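Local coordinates for protein putative NADPH:quinone oxidoreductase (Ralstonia eutropha, PDB 3IUP) that binds NADPH and, as its name suggests, probably uses it to reduce quinones or related substrates, at residues I25-P30 and S128-I133; V35-E40 and G100-A105. One frame throughout, in Å; residues are numbered along the deposited sequence.

Interaction 1: I25-P30 and S128-I133. With EDO (1,2-ethanediol), chain F.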
loop_
_atom_site.group_PDB
_atom_site.type_symbol
_atom_site.label_atom_id
_atom_site.label_comp_id
_atom_site.label_asym_id
_atom_site.label_seq_id
_atom_site.Cartn_x
_atom_site.Cartn_y
_atom_site.Cartn_z
ATOM N N ILE A 25 -12.351 -41.897 2.983
ATOM C CA ILE A 25 -10.942 -41.786 2.520
ATOM C C ILE A 25 -10.125 -42.932 3.122
ATOM O O ILE A 25 -10.193 -43.161 4.328
ATOM C CB ILE A 25 -10.352 -40.393 2.992
ATOM C CG1 ILE A 25 -11.154 -39.231 2.408
ATOM C CG2 ILE A 25 -8.900 -40.179 2.588
ATOM C CD1 ILE A 25 -11.215 -39.244 0.924
ATOM N N ASP A 26 -9.393 -43.698 2.303
ATOM C CA ASP A 26 -8.596 -44.783 2.863
ATOM C C ASP A 26 -7.569 -44.140 3.766
ATOM O O ASP A 26 -7.024 -43.112 3.432
ATOM C CB ASP A 26 -7.875 -45.619 1.801
ATOM C CG ASP A 26 -8.835 -46.347 0.851
ATOM O OD1 ASP A 26 -10.047 -46.520 1.183
ATOM O OD2 ASP A 26 -8.359 -46.746 -0.247
ATOM N N THR A 27 -7.331 -44.725 4.916
ATOM C CA THR A 27 -6.375 -44.165 5.838
ATOM C C THR A 27 -4.957 -44.698 5.511
ATOM O O THR A 27 -4.761 -45.891 5.492
ATOM C CB THR A 27 -6.736 -44.554 7.232
ATOM O OG1 THR A 27 -8.134 -44.229 7.477
ATOM C CG2 THR A 27 -5.807 -43.838 8.199
ATOM N N PRO A 28 -3.980 -43.810 5.232
ATOM C CA PRO A 28 -2.651 -44.333 4.919
ATOM C C PRO A 28 -1.948 -44.931 6.127
ATOM O O PRO A 28 -2.285 -44.635 7.279
ATOM C CB PRO A 28 -1.892 -43.087 4.435
ATOM C CG PRO A 28 -2.906 -42.102 4.105
ATOM C CD PRO A 28 -4.031 -42.353 5.046
ATOM N N HIS A 29 -0.990 -45.808 5.860
ATOM C CA HIS A 29 -0.015 -46.170 6.871
ATOM C C HIS A 29 1.172 -45.254 6.612
ATOM O O HIS A 29 1.533 -45.015 5.453
ATOM C CB HIS A 29 0.386 -47.621 6.741
ATOM C CG HIS A 29 -0.674 -48.574 7.197
ATOM N ND1 HIS A 29 -0.964 -48.786 8.530
ATOM C CD2 HIS A 29 -1.518 -49.373 6.494
ATOM C CE1 HIS A 29 -1.930 -49.687 8.628
ATOM N NE2 HIS A 29 -2.281 -50.059 7.408
ATOM N N PRO A 30 1.767 -44.703 7.678
ATOM C CA PRO A 30 2.823 -43.709 7.482
ATOM C C PRO A 30 4.128 -44.293 6.920
ATOM O O PRO A 30 4.516 -45.373 7.328
ATOM C CB PRO A 30 3.061 -43.179 8.894
ATOM C CG PRO A 30 2.551 -44.209 9.793
ATOM C CD PRO A 30 1.432 -44.877 9.095
ATOM N N SER A 128 -10.729 -33.951 9.330
ATOM C CA SER A 128 -10.481 -35.362 8.915
ATOM C C SER A 128 -10.339 -36.166 10.163
ATOM O O SER A 128 -9.751 -35.706 11.145
ATOM C CB SER A 128 -9.165 -35.525 8.126
ATOM O OG SER A 128 -9.138 -34.675 6.983
ATOM N N GLN A 129 -10.835 -37.394 10.157
ATOM C CA GLN A 129 -10.624 -38.215 11.339
ATOM C C GLN A 129 -9.147 -38.534 11.586
ATOM O O GLN A 129 -8.696 -38.535 12.750
ATOM C CB GLN A 129 -11.405 -39.510 11.225
ATOM C CG GLN A 129 -12.897 -39.347 11.341
ATOM C CD GLN A 129 -13.625 -40.683 11.356
ATOM O OE1 GLN A 129 -14.263 -41.056 10.391
ATOM N NE2 GLN A 129 -13.525 -41.410 12.485
ATOM N N TYR A 130 -8.420 -38.811 10.502
ATOM C CA TYR A 130 -6.976 -39.209 10.593
ATOM C C TYR A 130 -6.214 -38.472 9.564
ATOM O O TYR A 130 -6.719 -38.310 8.444
ATOM C CB TYR A 130 -6.804 -40.719 10.323
ATOM C CG TYR A 130 -7.395 -41.525 11.419
ATOM C CD1 TYR A 130 -6.654 -41.802 12.562
ATOM C CD2 TYR A 130 -8.712 -41.971 11.344
ATOM C CE1 TYR A 130 -7.221 -42.516 13.605
ATOM C CE2 TYR A 130 -9.297 -42.663 12.383
ATOM C CZ TYR A 130 -8.549 -42.933 13.506
ATOM O OH TYR A 130 -9.096 -43.623 14.561
ATOM N N ARG A 131 -4.998 -38.024 9.927
ATOM C CA ARG A 131 -4.094 -37.390 8.951
ATOM C C ARG A 131 -2.716 -37.995 9.070
ATOM O O ARG A 131 -2.211 -38.151 10.189
ATOM C CB ARG A 131 -4.061 -35.858 9.121
ATOM C CG ARG A 131 -5.231 -35.188 8.415
ATOM C CD ARG A 131 -4.998 -35.060 6.912
ATOM N NE ARG A 131 -4.110 -33.934 6.639
ATOM C CZ ARG A 131 -2.906 -34.003 6.073
ATOM N NH1 ARG A 131 -2.406 -35.170 5.647
ATOM N NH2 ARG A 131 -2.208 -32.889 5.895
ATOM N N CYS A 132 -2.157 -38.340 7.919
ATOM C CA CYS A 132 -0.816 -38.872 7.780
ATOM C C CYS A 132 0.073 -37.746 7.328
ATOM O O CYS A 132 -0.103 -37.198 6.224
ATOM C CB CYS A 132 -0.780 -39.976 6.758
ATOM S SG CYS A 132 0.845 -40.737 6.641
ATOM N N ILE A 133 0.937 -37.303 8.221
ATOM C CA ILE A 133 1.747 -36.142 7.921
ATOM C C ILE A 133 3.173 -36.336 8.352
ATOM O O ILE A 133 3.433 -37.147 9.204
ATOM C CB ILE A 133 1.178 -34.870 8.521
ATOM C CG1 ILE A 133 1.468 -34.743 9.985
ATOM C CG2 ILE A 133 -0.343 -34.761 8.297
ATOM C CD1 ILE A 133 1.534 -33.275 10.341
HETATM C C1 EDO F . -13.787 -46.517 1.044
HETATM O O1 EDO F . -12.785 -45.494 1.201
HETATM C C2 EDO F . -13.606 -47.239 -0.278
HETATM O O2 EDO F . -12.274 -47.746 -0.404
#
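Y130 meets T27 through its CB, which lies 3.9 Å from the T27 methyl CG2; the two side chains run at a slant to each other, and the methyl comes to the root of the aromatic side chain. T27 CG2 stands anti to its own backbone N, with OG1 in the other branch anti to the carbonyl carbon (chi1 -51°), which hands the contact to the methyl and not to the hydroxyl. Both segments are tied to strand 4-12, I25 through a backbone bond to A5 and Q129, the residue preceding Y130, through bonds to L6, while T27 bonds to H3 just before that strand; no hydrogen bond passes between 25-30 and 128-133. Here the chain leaves strand 17-26 and passes over strand 130-134 of the GroES-like domain of the alcohol dehydrogenase family, where 34-43 is the neighbouring strand. R131 CB points away from 25-30, and its NH2 bonds to the carbonyl oxygen of G124. C132 carries most of the remaining contact. Its CB rests 4.0 Å from P28 CG, against the proline ring, while SG, anti to the backbone N (chi1 -176°), extends to P30, 3.7 Å from CA and 4.0 Å from CB. Near the start of 25-30, D26 OD1 accepts both hydroxyls of a 1,2-ethanediol, O1 at 2.9 Å and O2 at 3.0 Å, a molecule probably from the crystallisation liquor that also bonds to S24.

Interaction 2: V35-E40 and G100-A105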
loop_
_atom_site.group_PDB
_atom_site.type_symbol
_atom_site.label_atom_id
_atom_site.label_comp_id
_atom_site.label_asym_id
_atom_site.label_seq_id
_atom_site.Cartn_x
_atom_site.Cartn_y
_atom_site.Cartn_z
ATOM N N VAL A 35 3.855 -39.723 10.450
ATOM C CA VAL A 35 3.034 -40.227 11.569
ATOM C C VAL A 35 1.570 -40.140 11.182
ATOM O O VAL A 35 1.203 -39.332 10.326
ATOM C CB VAL A 35 3.299 -39.459 12.875
ATOM C CG1 VAL A 35 4.809 -39.646 13.316
ATOM C CG2 VAL A 35 2.928 -37.966 12.743
ATOM N N LEU A 36 0.735 -40.950 11.820
ATOM C CA LEU A 36 -0.686 -40.891 11.616
ATOM C C LEU A 36 -1.281 -40.307 12.861
ATOM O O LEU A 36 -1.084 -40.856 13.951
ATOM C CB LEU A 36 -1.266 -42.286 11.376
ATOM C CG LEU A 36 -2.742 -42.301 10.948
ATOM C CD1 LEU A 36 -2.877 -41.705 9.545
ATOM C CD2 LEU A 36 -3.278 -43.744 11.037
ATOM N N ILE A 37 -2.018 -39.197 12.699
ATOM C CA ILE A 37 -2.646 -38.506 13.814
ATOM C C ILE A 37 -4.144 -38.715 13.807
ATOM O O ILE A 37 -4.806 -38.532 12.767
ATOM C CB ILE A 37 -2.371 -37.008 13.793
ATOM C CG1 ILE A 37 -0.863 -36.719 13.798
ATOM C CG2 ILE A 37 -3.094 -36.326 14.949
ATOM C CD1 ILE A 37 -0.596 -35.301 13.296
ATOM N N ARG A 38 -4.698 -39.104 14.953
ATOM C CA ARG A 38 -6.152 -39.102 15.134
ATOM C C ARG A 38 -6.521 -37.682 15.577
ATOM O O ARG A 38 -6.218 -37.295 16.695
ATOM C CB ARG A 38 -6.585 -40.111 16.216
ATOM C CG ARG A 38 -8.124 -40.222 16.361
ATOM C CD ARG A 38 -8.576 -41.210 17.407
ATOM N NE ARG A 38 -8.151 -40.752 18.712
ATOM C CZ ARG A 38 -7.318 -41.402 19.527
ATOM N NH1 ARG A 38 -6.860 -42.612 19.217
ATOM N NH2 ARG A 38 -6.998 -40.867 20.688
ATOM N N ILE A 39 -7.186 -36.920 14.703
ATOM C CA ILE A 39 -7.419 -35.496 14.977
ATOM C C ILE A 39 -8.644 -35.352 15.894
ATOM O O ILE A 39 -9.702 -35.899 15.618
ATOM C CB ILE A 39 -7.584 -34.690 13.682
ATOM C CG1 ILE A 39 -6.323 -34.822 12.814
ATOM C CG2 ILE A 39 -7.854 -33.207 14.022
ATOM C CD1 ILE A 39 -6.489 -34.333 11.383
ATOM N N GLU A 40 -8.452 -34.645 17.006
ATOM C CA GLU A 40 -9.507 -34.484 18.020
ATOM C C GLU A 40 -9.963 -33.035 18.191
ATOM O O GLU A 40 -10.944 -32.775 18.915
ATOM C CB GLU A 40 -9.054 -35.087 19.356
ATOM C CG GLU A 40 -8.833 -36.583 19.198
ATOM C CD GLU A 40 -8.495 -37.307 20.461
ATOM O OE1 GLU A 40 -8.218 -36.661 21.464
ATOM O OE2 GLU A 40 -8.588 -38.566 20.444
ATOM N N GLY A 100 -4.168 -33.559 17.773
ATOM C CA GLY A 100 -4.670 -34.868 18.104
ATOM C C GLY A 100 -3.578 -35.756 18.657
ATOM O O GLY A 100 -2.530 -35.284 19.110
ATOM N N VAL A 101 -3.813 -37.055 18.563
ATOM C CA VAL A 101 -2.905 -38.042 19.123
ATOM C C VAL A 101 -2.255 -38.883 18.020
ATOM O O VAL A 101 -2.917 -39.304 17.083
ATOM C CB VAL A 101 -3.643 -38.940 20.094
ATOM C CG1 VAL A 101 -2.696 -40.031 20.649
ATOM C CG2 VAL A 101 -4.212 -38.102 21.233
ATOM N N VAL A 102 -0.956 -39.108 18.143
ATOM C CA VAL A 102 -0.224 -39.934 17.195
ATOM C C VAL A 102 -0.478 -41.384 17.539
ATOM O O VAL A 102 -0.130 -41.837 18.638
ATOM C CB VAL A 102 1.284 -39.667 17.208
ATOM C CG1 VAL A 102 2.001 -40.677 16.286
ATOM C CG2 VAL A 102 1.622 -38.217 16.765
ATOM N N VAL A 103 -1.122 -42.081 16.615
ATOM C CA VAL A 103 -1.543 -43.469 16.792
ATOM C C VAL A 103 -0.740 -44.449 15.946
ATOM O O VAL A 103 -0.795 -45.652 16.201
ATOM C CB VAL A 103 -3.050 -43.662 16.428
ATOM C CG1 VAL A 103 -3.938 -42.872 17.392
ATOM C CG2 VAL A 103 -3.308 -43.266 14.980
ATOM N N GLU A 104 -0.035 -43.976 14.921
ATOM C CA GLU A 104 0.929 -44.817 14.195
ATOM C C GLU A 104 2.128 -43.953 13.851
ATOM O O GLU A 104 1.991 -42.769 13.560
ATOM C CB GLU A 104 0.358 -45.370 12.893
ATOM C CG GLU A 104 -0.750 -46.402 13.044
ATOM C CD GLU A 104 -1.258 -46.957 11.701
ATOM O OE1 GLU A 104 -0.477 -47.093 10.729
ATOM O OE2 GLU A 104 -2.457 -47.286 11.641
ATOM N N ALA A 105 3.295 -44.566 13.818
ATOM C CA ALA A 105 4.530 -43.857 13.491
ATOM C C ALA A 105 5.370 -44.683 12.509
ATOM O O ALA A 105 5.486 -45.910 12.632
ATOM C CB ALA A 105 5.327 -43.552 14.760
#
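V35 and V102 pack on one face of the strand pair, V35 CB 3.8 Å from V102 CG1, and I37 joins them by bringing CG1 to V102 CG2 at a slant. On the face of L36 and E104, L36 lies alongside the glutamate, its CD2 3.7 Å from E104 OE2, while E104 OE1 has H29 as its partner. The two strands are antiparallel, 34-43 being a central strand of the GroES-like domain's sheet, and their pairing is interrupted by a classic beta bulge: V103 and E104 both sit opposite L36. L36 O accepts V103 N at 2.9 Å, almost in line with its C=O bond, and E104 N only weakly at 3.4 Å; L36 N returns a nearly straight bond to E104 O. Past the bulge, R38 and V101 exchange two backbone bonds, and G100 CA comes within 3.2 Å of R38 O. R38 leaves the strand with CG anti to its backbone N (chi1 -175°), runs beside V101 and bends at chi3, which brings NH1 to 3.5 Å from V103 CG1. At the polar edge NE and NH2 grip E40 OE2 side-on, each at 2.8 Å and from the same face of the carboxylate, a salt bridge within the strand.

In the fold
The centres of interactions 1 and 2 lie about 9 Å apart, on the same side of the chain's centre. Along the chain 25-30 comes first, then 35-40, 100-105 and 128-133, which places both strands of interaction 2 between the two segments of interaction 1. Strand 34-43 of interaction 2 lies beside strand 130-134 of interaction 1 in the same sheet and pairs antiparallel with it and with 98-105, the backbone of I37 bonding to R131. A probable hydrogen bond from H29 to E104 also links the contacts. Interaction 1 lays the chain leaving strand 17-26 over the mixed sheet of the GroES-like domain, and interaction 2 pairs two strands within it; that sheet also takes in strand 369-372 near the C-terminus.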